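Local coordinates for protein Exo-arabinanase (Penicillium chrysogenum, PDB 3A72) that probably releases sugar units from the chain end of alpha-1,5-linked arabinan, acting as an exo-type glycoside hydrolase, at residues 219-223 against 266-270. Residues are numbered along the deposited sequence; the frame is centred on the assembly and turned at random.
With AHR (alpha-L-arabinofuranose), chain B.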
loop_
_atom_site.group_PDB
_atom_site.type_symbol
_atom_site.label_atom_id
_atom_site.label_comp_id
_atom_site.label_asym_id
_atom_site.label_seq_id
_atom_site.Cartn_x
_atom_site.Cartn_y
_atom_site.Cartn_z
ATOM N N PHE A 219 10.161 -1.439 9.753
ATOM C CA PHE A 219 10.761 -0.962 8.501
ATOM C C PHE A 219 9.722 -0.124 7.764
ATOM O O PHE A 219 8.716 -0.660 7.301
ATOM C CB PHE A 219 11.219 -2.166 7.693
ATOM C CG PHE A 219 11.857 -1.898 6.379
ATOM C CD1 PHE A 219 13.247 -1.723 6.312
ATOM C CD2 PHE A 219 11.146 -1.803 5.197
ATOM C CE1 PHE A 219 13.849 -1.455 5.107
ATOM C CE2 PHE A 219 11.763 -1.555 3.985
ATOM C CZ PHE A 219 13.124 -1.383 3.939
ATOM N N TYR A 220 9.952 1.167 7.739
ATOM C CA TYR A 220 9.062 2.177 7.146
ATOM C C TYR A 220 9.684 2.623 5.850
ATOM O O TYR A 220 10.748 3.283 5.902
ATOM C CB TYR A 220 8.882 3.295 8.167
ATOM C CG TYR A 220 8.077 4.503 7.768
ATOM C CD1 TYR A 220 6.790 4.708 8.282
ATOM C CD2 TYR A 220 8.568 5.470 6.922
ATOM C CE1 TYR A 220 6.050 5.827 7.919
ATOM C CE2 TYR A 220 7.848 6.580 6.567
ATOM C CZ TYR A 220 6.593 6.765 7.066
ATOM O OH TYR A 220 5.937 7.909 6.698
ATOM N N VAL A 221 9.111 2.309 4.710
ATOM C CA VAL A 221 9.675 2.616 3.407
ATOM C C VAL A 221 8.766 3.639 2.718
ATOM O O VAL A 221 7.555 3.688 2.906
ATOM C CB VAL A 221 9.875 1.337 2.577
ATOM C CG1 VAL A 221 8.567 0.719 2.092
ATOM C CG2 VAL A 221 10.846 1.547 1.405
ATOM N N TYR A 222 9.417 4.467 1.882
ATOM C CA TYR A 222 8.720 5.535 1.176
ATOM C C TYR A 222 9.520 5.927 -0.052
ATOM O O TYR A 222 10.699 5.600 -0.193
ATOM C CB TYR A 222 8.543 6.724 2.083
ATOM C CG TYR A 222 9.749 7.374 2.732
ATOM C CD1 TYR A 222 10.279 8.560 2.270
ATOM C CD2 TYR A 222 10.318 6.796 3.857
ATOM C CE1 TYR A 222 11.368 9.166 2.892
ATOM C CE2 TYR A 222 11.374 7.417 4.516
ATOM C CZ TYR A 222 11.896 8.587 4.036
ATOM O OH TYR A 222 12.934 9.175 4.739
ATOM N N GLU A 223 8.835 6.631 -0.986
ATOM C CA GLU A 223 9.547 7.328 -2.053
ATOM C C GLU A 223 9.911 8.700 -1.541
ATOM O O GLU A 223 9.094 9.387 -0.904
ATOM C CB GLU A 223 8.731 7.406 -3.357
ATOM C CG GLU A 223 7.446 8.233 -3.232
ATOM C CD GLU A 223 6.647 8.363 -4.510
ATOM O OE1 GLU A 223 6.819 7.525 -5.459
ATOM O OE2 GLU A 223 5.824 9.318 -4.548
ATOM N N SER A 266 10.169 5.212 -6.938
ATOM C CA SER A 266 8.717 5.363 -6.867
ATOM C C SER A 266 8.033 4.224 -6.082
ATOM O O SER A 266 8.437 3.048 -6.114
ATOM C CB SER A 266 8.070 5.487 -8.216
ATOM O OG SER A 266 8.496 6.659 -8.904
ATOM N N SER A 267 6.940 4.621 -5.402
ATOM C CA SER A 267 5.888 3.737 -4.956
ATOM C C SER A 267 6.352 2.394 -4.420
ATOM O O SER A 267 6.081 1.349 -5.023
ATOM C CB SER A 267 4.861 3.539 -6.066
ATOM O OG SER A 267 5.340 2.775 -7.154
ATOM N N PRO A 268 7.001 2.393 -3.277
ATOM C CA PRO A 268 7.545 1.132 -2.743
ATOM C C PRO A 268 6.492 0.262 -2.097
ATOM O O PRO A 268 5.432 0.705 -1.642
ATOM C CB PRO A 268 8.511 1.629 -1.653
ATOM C CG PRO A 268 7.843 2.891 -1.134
ATOM C CD PRO A 268 7.290 3.538 -2.376
ATOM N N TYR A 269 6.841 -1.014 -1.957
ATOM C CA TYR A 269 6.123 -1.933 -1.092
ATOM C C TYR A 269 7.181 -2.783 -0.392
ATOM O O TYR A 269 8.174 -3.155 -1.015
ATOM C CB TYR A 269 5.097 -2.788 -1.880
ATOM C CG TYR A 269 3.907 -3.146 -0.989
ATOM C CD1 TYR A 269 2.745 -2.382 -1.061
ATOM C CD2 TYR A 269 3.940 -4.178 -0.052
ATOM C CE1 TYR A 269 1.664 -2.656 -0.262
ATOM C CE2 TYR A 269 2.870 -4.426 0.767
ATOM C CZ TYR A 269 1.733 -3.674 0.657
ATOM O OH TYR A 269 0.624 -3.879 1.458
ATOM N N ALA A 270 6.983 -3.109 0.873
ATOM C CA ALA A 270 7.937 -3.927 1.636
ATOM C C ALA A 270 7.174 -4.982 2.441
ATOM O O ALA A 270 6.122 -4.680 3.017
ATOM C CB ALA A 270 8.732 -3.094 2.603
HETATM O O5 AHR B . -0.891 10.828 -7.328
HETATM C C5 AHR B . -0.686 11.049 -5.895
HETATM C C4 AHR B . 0.790 11.185 -5.648
HETATM O O4 AHR B . 1.398 9.905 -5.866
HETATM C C3 AHR B . 1.116 11.559 -4.206
HETATM O O3 AHR B . 1.141 12.991 -4.072
HETATM C C2 AHR B . 2.513 10.921 -4.014
HETATM O O2 AHR B . 2.749 10.475 -2.679
HETATM C C1 AHR B . 2.557 9.785 -5.035
HETATM O O1 AHR B . 3.686 9.959 -5.939
HETATM O O HOH W 1 6.754 8.579 -7.877
#
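With CG of Glu-223 between its backbone N and carbonyl carbon (chi1 64°) and the chain extended beyond it, the carboxylate runs out over the loop at Ser-266 and Ser-267. Glutamate suits this place: its long chain carries a carboxylate whose two oxygens can accept from loop and sugar at once. OE1 accepts the N-H of Ser-267 (2.9 Å to N), on the anti side and 35° out of the carboxylate plane, and a proton from a water 2.6 Å from OE1 that bridges to Ser-266 OG. OE2 takes a hydrogen bond from O1 of the bound arabinofuranose (2.6 Å), which Glu-151 and Gln-176 also hold. These bonds fix the carboxylate's rotation.

Behind this polar end, the compact Pro-268 ring lays CG on Tyr-222 CA, and its CB meets Val-221 CG2 at 3.8 Å, the two side chains lying alongside and pointing opposite ways. Ala-270, small enough to come close, sets its CB against Val-221 CG1 and the edge of the Phe-219 ring, 3.7 Å from CE2. Strand 218-225 thus packs against the start of strand 269-273, the innermost, axis-side strand of the next blade, and its lead-in loop: an inter-blade contact of a six-bladed beta-propeller at its glycan pocket.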